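PDB 1VBL: pectate lyase 47 from Bacillus sp. TS-47, which probably cleaves the polygalacturonate chains of pectate by calcium-dependent beta-elimination, as a secreted, thermostable polysaccharide lyase of family 1. Local coordinates for residues F150-K153 with N157-I160; D190-E195 with I200-N205; G230-K235 with I241-N246; D252-I257 with N277-V282; W315-G318 with Q322-A325. All coordinates share one frame; numbering follows the deposited sequence.

Interaction 1. Residues F150-K153 with N157-I160; sequences FLIK and NVII
Ile152 packs against Val158 and Ile160 across the interior of a right-handed parallel beta-helix, the fold of family 1 pectate lyases. Residues 150-153 and 157-160 lie on two different faces of one coil. They run in roughly opposite directions, because the chain doubles back between them. The two backbones are far apart, with CA of Ile152 and CA of Val158 8.1 Å from each other, so side chains alone bridge the gap.

The contact is apolar. Val158 spreads its two methyls over the two branches of Ile152. Its CG2 meets Ile152 CG2 at 4.2 Å, and its CG1 lies 4.3 Å from Ile152 CD1. The outer arm of Ile152 is extended (chi2 175°), which carries CD1 along to Ile160, whose CG1 it approaches at 4.5 Å. These are loose van der Waals contacts. Ile200 and Ile202 of the next coil cover Val158 and Ile160, and Ile136 of the neighbouring strand 134-138 lies against Ile160.

The polar groups serve other partners. The side chain of Asn157 turns to residues outside the contact. Its OD1 accepts hydrogen bonds from the backbone N of Thr22 and Gly23, while ND2 reaches Asn133 OD1. On the other strand, the carbonyl oxygen of Ile152 is hydrogen-bonded to Ser197 OG.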
# COMPACT_ATOMS: atom_id res chain seq x y z
N PHE A 150 9.75 -0.09 2.98
CA PHE A 150 10.14 -1.34 3.62
C PHE A 150 9.74 -2.51 2.75
O PHE A 150 8.62 -2.57 2.24
CB PHE A 150 9.48 -1.48 4.99
CG PHE A 150 10.10 -0.63 6.05
CD1 PHE A 150 11.46 -0.75 6.36
CD2 PHE A 150 9.34 0.30 6.75
CE1 PHE A 150 12.04 0.04 7.34
CE2 PHE A 150 9.91 1.10 7.73
CZ PHE A 150 11.26 0.97 8.03
N LEU A 151 10.67 -3.45 2.59
CA LEU A 151 10.43 -4.64 1.80
C LEU A 151 10.30 -5.80 2.79
O LEU A 151 11.28 -6.23 3.40
CB LEU A 151 11.61 -4.89 0.86
CG LEU A 151 11.32 -5.43 -0.55
CD1 LEU A 151 10.50 -4.41 -1.33
CD2 LEU A 151 12.63 -5.70 -1.28
N ILE A 152 9.07 -6.27 2.97
CA ILE A 152 8.80 -7.38 3.87
C ILE A 152 8.67 -8.58 2.95
O ILE A 152 7.57 -8.96 2.54
CB ILE A 152 7.49 -7.13 4.65
CG1 ILE A 152 7.56 -5.77 5.35
CG2 ILE A 152 7.27 -8.23 5.68
CD1 ILE A 152 6.27 -5.37 6.06
N LYS A 153 9.82 -9.18 2.63
CA LYS A 153 9.88 -10.30 1.70
C LYS A 153 10.33 -11.64 2.28
O LYS A 153 11.40 -11.75 2.87
CB LYS A 153 10.80 -9.93 0.54
CG LYS A 153 10.86 -10.97 -0.57
CD LYS A 153 11.67 -10.44 -1.74
CE LYS A 153 11.63 -11.39 -2.92
NZ LYS A 153 12.25 -10.77 -4.12
N ASN A 157 5.90 -12.61 10.86
CA ASN A 157 5.79 -11.92 12.14
C ASN A 157 6.46 -10.55 12.19
O ASN A 157 7.52 -10.39 12.81
CB ASN A 157 6.35 -12.84 13.23
CG ASN A 157 5.93 -12.41 14.60
OD1 ASN A 157 4.82 -11.93 14.80
ND2 ASN A 157 6.81 -12.61 15.58
N VAL A 158 5.82 -9.57 11.57
CA VAL A 158 6.35 -8.22 11.51
C VAL A 158 5.28 -7.19 11.86
O VAL A 158 4.14 -7.29 11.41
CB VAL A 158 6.90 -7.91 10.10
CG1 VAL A 158 7.40 -6.47 10.02
CG2 VAL A 158 8.03 -8.88 9.76
N ILE A 159 5.67 -6.22 12.67
CA ILE A 159 4.77 -5.15 13.09
C ILE A 159 5.35 -3.79 12.72
O ILE A 159 6.50 -3.49 13.02
CB ILE A 159 4.56 -5.17 14.63
CG1 ILE A 159 3.86 -6.46 15.06
CG2 ILE A 159 3.75 -3.95 15.05
CD1 ILE A 159 3.59 -6.53 16.57
N ILE A 160 4.55 -2.97 12.04
CA ILE A 160 4.98 -1.62 11.65
C ILE A 160 3.91 -0.66 12.16
O ILE A 160 2.75 -0.75 11.76
CB ILE A 160 5.08 -1.48 10.12
CG1 ILE A 160 5.94 -2.60 9.54
CG2 ILE A 160 5.65 -0.09 9.78
CD1 ILE A 160 7.37 -2.61 10.03

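Interaction 2. Residues D190-E195 with I200-N205; sequences DSISIE and IWIDHN. With CA (calcium ion), chain B.
Ile194 meets both Ile200 and Ile202 across the interior, and its side chain carries much of this contact. From CB, which points toward 200-205, two branches leave. CG2 lies anti to the backbone N and ends 4.3 Å from Ile200 CG1. The other branch, CG1, lies beside the backbone N (chi1 -58°) and carries CD1. This tip lies 3.9 Å from Ile200 CG2 and 4.4 Å from Ile202 CG1. The side chains of Ile194 and Ile200 lie alongside each other, pointing opposite ways. Ile192 behaves differently: it meets Ile202 tip to tip, CD1 to CD1 at 4.0 Å.

This is one coil of the parallel beta-helix. Strands 192-195 and 200-203 belong to separate sheets and run nearly antiparallel, at 162°, with only side chains between them. The adjacent coils continue the packing, with Ile152 against Ile192 and Leu232 against Ile194.

The other side of 190-195 builds the calcium site. Asp190 grips the ion through both carboxylate oxygens, OD1 and OD2, each 2.6 Å from the calcium. Three waters share the ion, and Asp229 and Asp233 complete the site. Nearby, Ser193 OG donates to the anti lone pair of Glu195 OE1 at 2.7 Å.

On the far side of 200-205, Asp203 CB sits over one face of the Trp201 ring, toward its rim. His204 ND1 donates to Asp203 OD2 at 2.7 Å; the oxygen lies in the imidazole plane, while the N-H arrives 39° out of the carboxylate plane. Asp203 OD2 also makes a salt bridge with Arg161 NE.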
# COMPACT_ATOMS: atom_id res chain seq x y z
N ASP A 190 7.15 1.03 -3.32
CA ASP A 190 5.99 1.20 -2.43
C ASP A 190 6.55 1.58 -1.07
O ASP A 190 7.70 1.27 -0.76
CB ASP A 190 5.22 -0.10 -2.26
CG ASP A 190 5.03 -0.84 -3.54
OD1 ASP A 190 4.60 -0.21 -4.53
OD2 ASP A 190 5.30 -2.06 -3.57
N SER A 191 5.73 2.22 -0.23
CA SER A 191 6.20 2.57 1.11
C SER A 191 6.38 1.27 1.89
O SER A 191 7.32 1.12 2.67
CB SER A 191 5.18 3.48 1.81
OG SER A 191 5.22 4.78 1.25
N ILE A 192 5.48 0.32 1.65
CA ILE A 192 5.55 -0.99 2.28
C ILE A 192 5.12 -2.03 1.26
O ILE A 192 4.03 -1.96 0.70
CB ILE A 192 4.62 -1.11 3.52
CG1 ILE A 192 5.11 -0.18 4.63
CG2 ILE A 192 4.59 -2.55 4.01
CD1 ILE A 192 4.31 -0.27 5.92
N SER A 193 6.01 -2.98 1.00
CA SER A 193 5.75 -4.04 0.05
C SER A 193 5.86 -5.38 0.77
O SER A 193 6.91 -5.74 1.29
CB SER A 193 6.76 -3.98 -1.10
OG SER A 193 6.58 -5.07 -1.98
N ILE A 194 4.75 -6.10 0.82
CA ILE A 194 4.68 -7.40 1.48
C ILE A 194 4.65 -8.49 0.41
O ILE A 194 3.69 -8.59 -0.35
CB ILE A 194 3.42 -7.47 2.36
CG1 ILE A 194 3.46 -6.34 3.39
CG2 ILE A 194 3.34 -8.83 3.05
CD1 ILE A 194 2.19 -6.21 4.24
N GLU A 195 5.72 -9.29 0.35
CA GLU A 195 5.82 -10.34 -0.65
C GLU A 195 6.20 -11.68 -0.01
O GLU A 195 7.21 -11.77 0.70
CB GLU A 195 6.88 -9.96 -1.70
CG GLU A 195 6.78 -8.51 -2.16
CD GLU A 195 7.93 -8.08 -3.06
OE1 GLU A 195 8.08 -6.86 -3.28
OE2 GLU A 195 8.68 -8.95 -3.55
N ILE A 200 1.61 -10.20 9.39
CA ILE A 200 2.11 -8.83 9.35
C ILE A 200 1.02 -7.89 9.83
O ILE A 200 -0.12 -7.98 9.39
CB ILE A 200 2.49 -8.42 7.91
CG1 ILE A 200 3.35 -9.51 7.25
CG2 ILE A 200 3.22 -7.08 7.93
CD1 ILE A 200 4.67 -9.80 7.94
N TRP A 201 1.37 -6.99 10.73
CA TRP A 201 0.42 -6.02 11.26
C TRP A 201 0.91 -4.62 10.93
O TRP A 201 1.98 -4.21 11.39
CB TRP A 201 0.26 -6.20 12.77
CG TRP A 201 -0.77 -5.31 13.40
CD1 TRP A 201 -1.93 -4.86 12.84
CD2 TRP A 201 -0.76 -4.83 14.75
NE1 TRP A 201 -2.65 -4.13 13.75
CE2 TRP A 201 -1.96 -4.10 14.94
CE3 TRP A 201 0.13 -4.96 15.82
CZ2 TRP A 201 -2.28 -3.49 16.16
CZ3 TRP A 201 -0.19 -4.35 17.04
CH2 TRP A 201 -1.39 -3.63 17.19
N ILE A 202 0.14 -3.91 10.12
CA ILE A 202 0.45 -2.53 9.73
C ILE A 202 -0.60 -1.69 10.43
O ILE A 202 -1.76 -1.70 10.03
CB ILE A 202 0.33 -2.36 8.21
CG1 ILE A 202 1.21 -3.40 7.49
CG2 ILE A 202 0.69 -0.93 7.81
CD1 ILE A 202 2.68 -3.36 7.90
N ASP A 203 -0.20 -0.95 11.45
CA ASP A 203 -1.17 -0.20 12.25
C ASP A 203 -0.77 1.22 12.62
O ASP A 203 0.39 1.50 12.93
CB ASP A 203 -1.43 -1.03 13.52
CG ASP A 203 -2.35 -0.34 14.50
OD1 ASP A 203 -3.58 -0.47 14.37
OD2 ASP A 203 -1.83 0.34 15.42
N HIS A 204 -1.74 2.13 12.60
CA HIS A 204 -1.53 3.53 12.94
C HIS A 204 -0.37 4.21 12.22
O HIS A 204 0.46 4.87 12.84
CB HIS A 204 -1.36 3.70 14.46
CG HIS A 204 -2.65 3.72 15.21
ND1 HIS A 204 -3.21 2.59 15.76
CD2 HIS A 204 -3.51 4.74 15.49
CE1 HIS A 204 -4.36 2.91 16.35
NE2 HIS A 204 -4.56 4.20 16.20
N ASN A 205 -0.32 4.05 10.91
CA ASN A 205 0.70 4.69 10.10
C ASN A 205 -0.05 5.65 9.20
O ASN A 205 -1.28 5.58 9.07
CB ASN A 205 1.45 3.67 9.25
CG ASN A 205 2.21 2.66 10.08
OD1 ASN A 205 3.18 3.00 10.76
ND2 ASN A 205 1.76 1.41 10.04
CA CA B . 4.05 -2.43 -5.86
O HOH W 1 6.23 -2.10 -6.78
O HOH W 2 4.13 -4.95 -5.16
O HOH W 3 3.15 -3.24 -8.06

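Interaction 3. Residues G230-K235 with I241-N246; sequences GALDIK and ITISYN. With CA (calcium ion), chain B.
Leu232 meets Ile243, and Ile234 meets both Ile241 and Ile243, each pair end to end. The contact crosses the hydrophobic interior of one coil of the parallel beta-helix. Strands 232-235 and 241-244 run nearly antiparallel, at 164°, on different sheets, and their axes come no closer than 10.7 Å.

Ile243 CD1 is the shared atom. It touches Leu232 CD1 at 3.7 Å and Ile234 CD1 at the same distance, so it fits between the ends of two neighbours on the facing strand. In Leu232, CG anti to the backbone N (chi1 -163°) and an extended second torsion (chi2 -178°) together bring CD1 to Ile243. This CD1 also lies 3.9 Å from Ile243 CG2. Ile241 projects its own CD1 into Ile234, between two branches: CG2 at 3.3 Å and CD1 at 3.8 Å. The former is shorter than a normal methyl contact, so it may partly reflect the model. Ile194 of the preceding coil and Val272 of the following one adjoin the same cluster.

At the turn after 241-244, Asn246 points inward and belongs to the asparagine ladder of pectate lyase beta-helices. Its ND2 donates to Ile202 O, and its OD1 accepts from the backbone N of Asn205.

Asp233 CB points away from 241-246, toward the metal. Both oxygens of the carboxylate are engaged: OD1 accepts a hydrogen bond from Leu256 N, and OD2 binds the calcium ion at 2.5 Å.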
# COMPACT_ATOMS: atom_id res chain seq x y z
N GLY A 230 2.73 1.68 -5.23
CA GLY A 230 1.79 1.44 -4.15
C GLY A 230 2.15 2.05 -2.81
O GLY A 230 3.31 2.37 -2.53
N ALA A 231 1.14 2.22 -1.96
CA ALA A 231 1.38 2.74 -0.62
C ALA A 231 1.69 1.50 0.20
O ALA A 231 2.70 1.43 0.91
CB ALA A 231 0.12 3.42 -0.08
N LEU A 232 0.83 0.50 0.07
CA LEU A 232 0.97 -0.75 0.79
C LEU A 232 0.47 -1.88 -0.10
O LEU A 232 -0.74 -2.10 -0.22
CB LEU A 232 0.13 -0.69 2.07
CG LEU A 232 0.37 -1.69 3.20
CD1 LEU A 232 -0.64 -1.42 4.31
CD2 LEU A 232 0.24 -3.11 2.70
N ASP A 233 1.39 -2.59 -0.74
CA ASP A 233 1.01 -3.69 -1.62
C ASP A 233 1.29 -5.04 -1.01
O ASP A 233 2.26 -5.21 -0.26
CB ASP A 233 1.70 -3.56 -2.98
CG ASP A 233 1.14 -2.40 -3.80
OD1 ASP A 233 -0.01 -2.00 -3.56
OD2 ASP A 233 1.85 -1.91 -4.70
N ILE A 234 0.44 -6.00 -1.34
CA ILE A 234 0.53 -7.36 -0.82
C ILE A 234 0.45 -8.34 -1.98
O ILE A 234 -0.53 -8.33 -2.73
CB ILE A 234 -0.64 -7.61 0.16
CG1 ILE A 234 -0.58 -6.57 1.29
CG2 ILE A 234 -0.60 -9.03 0.70
CD1 ILE A 234 -1.79 -6.57 2.20
N LYS A 235 1.46 -9.19 -2.12
CA LYS A 235 1.46 -10.14 -3.23
C LYS A 235 2.28 -11.40 -2.99
O LYS A 235 2.86 -11.60 -1.93
CB LYS A 235 1.98 -9.44 -4.49
CG LYS A 235 3.43 -9.00 -4.38
CD LYS A 235 3.91 -8.31 -5.66
CE LYS A 235 5.38 -7.92 -5.56
NZ LYS A 235 5.88 -7.23 -6.79
N ILE A 241 -2.64 -11.05 7.19
CA ILE A 241 -2.23 -9.66 7.35
C ILE A 241 -3.36 -8.81 7.90
O ILE A 241 -4.51 -8.99 7.52
CB ILE A 241 -1.82 -9.09 5.98
CG1 ILE A 241 -0.72 -9.96 5.37
CG2 ILE A 241 -1.37 -7.64 6.13
CD1 ILE A 241 -0.34 -9.57 3.96
N THR A 242 -3.03 -7.89 8.81
CA THR A 242 -4.03 -6.98 9.36
C THR A 242 -3.55 -5.55 9.13
O THR A 242 -2.44 -5.18 9.53
CB THR A 242 -4.26 -7.21 10.87
OG1 THR A 242 -4.91 -8.47 11.07
CG2 THR A 242 -5.15 -6.10 11.45
N ILE A 243 -4.38 -4.76 8.46
CA ILE A 243 -4.10 -3.36 8.14
C ILE A 243 -5.16 -2.56 8.89
O ILE A 243 -6.33 -2.53 8.50
CB ILE A 243 -4.24 -3.13 6.62
CG1 ILE A 243 -3.22 -4.01 5.88
CG2 ILE A 243 -4.04 -1.66 6.29
CD1 ILE A 243 -3.36 -3.97 4.37
N SER A 244 -4.74 -1.89 9.96
CA SER A 244 -5.69 -1.16 10.78
C SER A 244 -5.30 0.24 11.22
O SER A 244 -4.13 0.54 11.45
CB SER A 244 -6.01 -1.98 12.02
OG SER A 244 -4.82 -2.29 12.72
N TYR A 245 -6.32 1.10 11.34
CA TYR A 245 -6.12 2.46 11.80
C TYR A 245 -5.02 3.25 11.10
O TYR A 245 -4.28 4.00 11.74
CB TYR A 245 -5.87 2.45 13.30
CG TYR A 245 -7.12 2.13 14.10
CD1 TYR A 245 -8.06 3.11 14.38
CD2 TYR A 245 -7.35 0.84 14.57
CE1 TYR A 245 -9.22 2.82 15.10
CE2 TYR A 245 -8.51 0.53 15.29
CZ TYR A 245 -9.43 1.53 15.55
OH TYR A 245 -10.58 1.26 16.27
N ASN A 246 -4.91 3.07 9.79
CA ASN A 246 -3.91 3.79 9.00
C ASN A 246 -4.60 4.88 8.20
O ASN A 246 -5.81 4.82 7.96
CB ASN A 246 -3.21 2.86 8.00
CG ASN A 246 -2.45 1.75 8.67
OD1 ASN A 246 -1.39 1.98 9.27
ND2 ASN A 246 -2.98 0.53 8.59
CA CA B . 4.05 -2.43 -5.86
O HOH W 1 6.23 -2.10 -6.78
O HOH W 2 4.13 -4.95 -5.16
O HOH W 3 3.15 -3.24 -8.06

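Interaction 4. Residues D252-I257 with N277-V282; sequences DKVTLI and NYYKNV
CA of Val254 lies 9.1 Å from CA of Tyr279 and 7.3 Å from CA of Val282; the chain turns a corner at Asp252, where the first segment starts, and at Asn281, near the end of the second.

Each methyl of Val254 has its own partner. CG1, anti to the backbone N (chi1 -178°), comes to the edge of the Tyr279 ring, near its plane, 4.1 Å from CE2. CG2 meets Val282, 3.6 Å from its CB and 3.7 Å from its CG1; the two side chains lie roughly perpendicular.

Beyond the methyls the contact turns polar. Water 4 links the two segments, 2.7 Å from Thr255 OG1 and 2.8 Å from Tyr279 OH. This gives the buried phenol a polar partner. Thr255 OG1 is also hydrogen-bonded to Leu232 O in the previous coil. At the corner, Lys253 and Asp252 form a salt bridge whose hydrogen bond, NZ to OD2 at 3.3 Å, is weak.

The Tyr279 ring meets that of Tyr301 in the next coil with nearly parallel planes. Asn277 ND2 donates to Ile243 O. Side chains packed between two faces, with stacked tyrosines and an asparagine ladder, fit the interior of a pectate lyase parallel beta-helix.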
# COMPACT_ATOMS: atom_id res chain seq x y z
N ASP A 252 -2.18 7.80 -5.62
CA ASP A 252 -2.94 7.18 -6.68
C ASP A 252 -3.35 5.73 -6.37
O ASP A 252 -4.48 5.47 -5.95
CB ASP A 252 -2.13 7.25 -7.99
CG ASP A 252 -2.84 6.58 -9.15
OD1 ASP A 252 -4.04 6.28 -9.03
OD2 ASP A 252 -2.18 6.37 -10.19
N LYS A 253 -2.42 4.80 -6.58
CA LYS A 253 -2.66 3.37 -6.35
C LYS A 253 -2.28 2.99 -4.92
O LYS A 253 -1.11 2.79 -4.61
CB LYS A 253 -1.83 2.55 -7.34
CG LYS A 253 -2.11 2.89 -8.81
CD LYS A 253 -1.29 2.01 -9.73
CE LYS A 253 -1.63 2.25 -11.20
NZ LYS A 253 -1.17 3.57 -11.70
N VAL A 254 -3.28 2.85 -4.06
CA VAL A 254 -3.04 2.56 -2.66
C VAL A 254 -2.64 1.14 -2.27
O VAL A 254 -1.49 0.90 -1.90
CB VAL A 254 -4.27 2.97 -1.81
CG1 VAL A 254 -4.00 2.70 -0.33
CG2 VAL A 254 -4.58 4.45 -2.03
N THR A 255 -3.58 0.20 -2.36
CA THR A 255 -3.29 -1.17 -1.94
C THR A 255 -3.70 -2.28 -2.88
O THR A 255 -4.88 -2.53 -3.11
CB THR A 255 -3.92 -1.45 -0.56
OG1 THR A 255 -3.25 -0.65 0.43
CG2 THR A 255 -3.80 -2.93 -0.19
N LEU A 256 -2.70 -2.97 -3.41
CA LEU A 256 -2.91 -4.10 -4.30
C LEU A 256 -2.80 -5.37 -3.46
O LEU A 256 -1.90 -5.49 -2.63
CB LEU A 256 -1.83 -4.10 -5.38
CG LEU A 256 -1.88 -5.17 -6.48
CD1 LEU A 256 -3.13 -4.98 -7.33
CD2 LEU A 256 -0.63 -5.04 -7.34
N ILE A 257 -3.73 -6.30 -3.64
CA ILE A 257 -3.70 -7.57 -2.92
C ILE A 257 -3.79 -8.63 -4.02
O ILE A 257 -4.88 -8.92 -4.52
CB ILE A 257 -4.87 -7.71 -1.93
CG1 ILE A 257 -4.77 -6.63 -0.85
CG2 ILE A 257 -4.85 -9.11 -1.29
CD1 ILE A 257 -5.87 -6.68 0.20
N ASN A 277 -9.44 2.21 8.63
CA ASN A 277 -8.45 2.98 7.89
C ASN A 277 -9.16 4.20 7.33
O ASN A 277 -10.36 4.17 7.06
CB ASN A 277 -7.84 2.15 6.76
CG ASN A 277 -7.04 0.97 7.29
OD1 ASN A 277 -5.99 1.15 7.92
ND2 ASN A 277 -7.53 -0.23 7.05
N TYR A 278 -8.41 5.28 7.19
CA TYR A 278 -8.93 6.53 6.68
C TYR A 278 -8.37 6.76 5.27
O TYR A 278 -7.18 7.04 5.11
CB TYR A 278 -8.47 7.66 7.62
CG TYR A 278 -9.11 9.02 7.44
CD1 TYR A 278 -8.83 10.04 8.35
CD2 TYR A 278 -9.96 9.31 6.36
CE1 TYR A 278 -9.38 11.31 8.21
CE2 TYR A 278 -10.51 10.59 6.21
CZ TYR A 278 -10.22 11.58 7.14
OH TYR A 278 -10.74 12.85 7.03
N TYR A 279 -9.22 6.59 4.26
CA TYR A 279 -8.81 6.81 2.87
C TYR A 279 -9.32 8.19 2.50
O TYR A 279 -10.53 8.42 2.46
CB TYR A 279 -9.42 5.76 1.93
CG TYR A 279 -8.97 4.35 2.22
CD1 TYR A 279 -9.65 3.56 3.15
CD2 TYR A 279 -7.85 3.80 1.59
CE1 TYR A 279 -9.23 2.27 3.44
CE2 TYR A 279 -7.41 2.51 1.88
CZ TYR A 279 -8.11 1.75 2.81
OH TYR A 279 -7.71 0.47 3.10
N LYS A 280 -8.40 9.11 2.24
CA LYS A 280 -8.77 10.48 1.91
C LYS A 280 -8.09 11.00 0.66
O LYS A 280 -6.86 11.10 0.58
CB LYS A 280 -8.44 11.40 3.09
CG LYS A 280 -8.79 12.87 2.86
CD LYS A 280 -8.55 13.68 4.12
CE LYS A 280 -8.83 15.17 3.90
NZ LYS A 280 -10.22 15.43 3.45
N ASN A 281 -8.91 11.33 -0.33
CA ASN A 281 -8.41 11.85 -1.58
C ASN A 281 -7.34 10.98 -2.22
O ASN A 281 -6.22 11.43 -2.50
CB ASN A 281 -7.91 13.29 -1.37
CG ASN A 281 -9.01 14.22 -0.90
OD1 ASN A 281 -10.17 14.05 -1.27
ND2 ASN A 281 -8.67 15.21 -0.08
N VAL A 282 -7.69 9.71 -2.43
CA VAL A 282 -6.81 8.77 -3.10
C VAL A 282 -7.56 8.36 -4.37
O VAL A 282 -8.75 8.65 -4.51
CB VAL A 282 -6.48 7.54 -2.22
CG1 VAL A 282 -5.51 7.96 -1.11
CG2 VAL A 282 -7.75 6.96 -1.61
O HOH W 4 -5.04 0.06 2.28

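Interaction 5. Residues W315-G318 with Q322-A325; sequences WGVG and QIYA
The Trp315 indole carries Ala325 on one face. The methyl CB of Ala325 stands 4.0 Å from the centroid of the six-membered ring and 28° off its normal, a CH-pi contact. It sits toward the far rim, nearest to CH2 at 3.6 Å, with CZ3 at 3.9 Å. At the other end of the indole, NE1 is hydrogen-bonded to Tyr301 OH. The Tyr301 ring meets the indole nearly at right angles, and Phe330 makes an edge-to-face contact with it.

Trp315 reaches Ala325 because its CG lies beside the backbone N (chi1 -60°) and the flat group then extends across the interior.

The two strands, 315-318 and 322-325, are on different faces of the parallel beta-helix. Their directions differ by 150° and their axes come within 8.2 Å. The short link of residues 319-321 turns the chain from one face to the other.

Ile323 makes the rest of the contact. Its extended arm ends in CD1, which lies 3.9 Å from the carbonyl oxygen of Gly316 and 4.1 Å from Val317 CG2. The first is plain packing of a methyl against a backbone oxygen. The side chains of Val317 and Ile323 cross obliquely. Met352 of strand 351-361 touches Trp315, Val317 and Ile323 together. Ile296, in the preceding coil, lies against Trp315 and Ile323.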
# COMPACT_ATOMS: atom_id res chain seq x y z
N TRP A 315 -13.27 -0.29 -4.22
CA TRP A 315 -13.12 -1.74 -4.12
C TRP A 315 -12.96 -2.44 -5.46
O TRP A 315 -13.88 -2.46 -6.28
CB TRP A 315 -14.30 -2.33 -3.36
CG TRP A 315 -14.44 -1.80 -1.96
CD1 TRP A 315 -13.45 -1.28 -1.18
CD2 TRP A 315 -15.63 -1.78 -1.17
NE1 TRP A 315 -13.95 -0.94 0.06
CE2 TRP A 315 -15.29 -1.24 0.09
CE3 TRP A 315 -16.96 -2.17 -1.40
CZ2 TRP A 315 -16.23 -1.08 1.12
CZ3 TRP A 315 -17.89 -2.01 -0.38
CH2 TRP A 315 -17.52 -1.47 0.87
N GLY A 316 -11.78 -3.01 -5.68
CA GLY A 316 -11.51 -3.72 -6.91
C GLY A 316 -11.76 -5.20 -6.73
O GLY A 316 -11.04 -5.88 -5.99
N VAL A 317 -12.79 -5.71 -7.39
CA VAL A 317 -13.14 -7.12 -7.31
C VAL A 317 -12.40 -7.85 -8.42
O VAL A 317 -12.81 -7.81 -9.59
CB VAL A 317 -14.66 -7.32 -7.47
CG1 VAL A 317 -15.01 -8.81 -7.44
CG2 VAL A 317 -15.40 -6.60 -6.35
N GLY A 318 -11.31 -8.51 -8.06
CA GLY A 318 -10.51 -9.24 -9.03
C GLY A 318 -10.83 -10.72 -9.07
O GLY A 318 -11.70 -11.20 -8.33
N GLN A 322 -12.64 -12.90 -2.61
CA GLN A 322 -13.71 -13.20 -1.68
C GLN A 322 -13.80 -12.07 -0.67
O GLN A 322 -13.54 -12.25 0.52
CB GLN A 322 -13.46 -14.54 -0.98
CG GLN A 322 -13.49 -15.74 -1.92
CD GLN A 322 -13.36 -17.06 -1.18
OE1 GLN A 322 -14.21 -17.41 -0.36
NE2 GLN A 322 -12.30 -17.80 -1.47
N ILE A 323 -14.16 -10.89 -1.16
CA ILE A 323 -14.29 -9.72 -0.31
C ILE A 323 -15.53 -9.82 0.57
O ILE A 323 -16.61 -10.21 0.11
CB ILE A 323 -14.38 -8.44 -1.16
CG1 ILE A 323 -13.05 -8.22 -1.90
CG2 ILE A 323 -14.72 -7.24 -0.27
CD1 ILE A 323 -13.13 -7.18 -3.00
N TYR A 324 -15.38 -9.47 1.84
CA TYR A 324 -16.49 -9.45 2.79
C TYR A 324 -16.39 -8.06 3.42
O TYR A 324 -15.55 -7.82 4.28
CB TYR A 324 -16.30 -10.55 3.84
CG TYR A 324 -17.55 -10.86 4.66
CD1 TYR A 324 -18.03 -9.95 5.61
CD2 TYR A 324 -18.24 -12.06 4.48
CE1 TYR A 324 -19.17 -10.23 6.36
CE2 TYR A 324 -19.39 -12.35 5.23
CZ TYR A 324 -19.85 -11.43 6.17
OH TYR A 324 -20.97 -11.71 6.91
N ALA A 325 -17.25 -7.15 2.96
CA ALA A 325 -17.25 -5.77 3.43
C ALA A 325 -18.38 -5.47 4.41
O ALA A 325 -19.54 -5.77 4.14
CB ALA A 325 -17.34 -4.82 2.23

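How the interactions relate
Along the chain the five contacts come in series; none nests in or crosses another. Interaction 1 closes the short turn 154-156, interaction 2 the turn 196-199 and interaction 3 the turn 236-240. Interaction 4 spans a longer excursion, 258-276, and interaction 5 closes 319-321. Interactions 1 to 3, on consecutive coils, each join the sheet of 149-153, 192-195 and 232-235 to the face formed by 156-161, 200-208 and 239-251. Phe150 N to Ser191 O joins interactions 1 and 2; Asp203 OD1 to Ser244 OG and the calcium ion join 2 and 3. Ile234 N to Leu256 O continues into interaction 4. Interaction 5 lies further along, its centre about 14 Å from that of interaction 4.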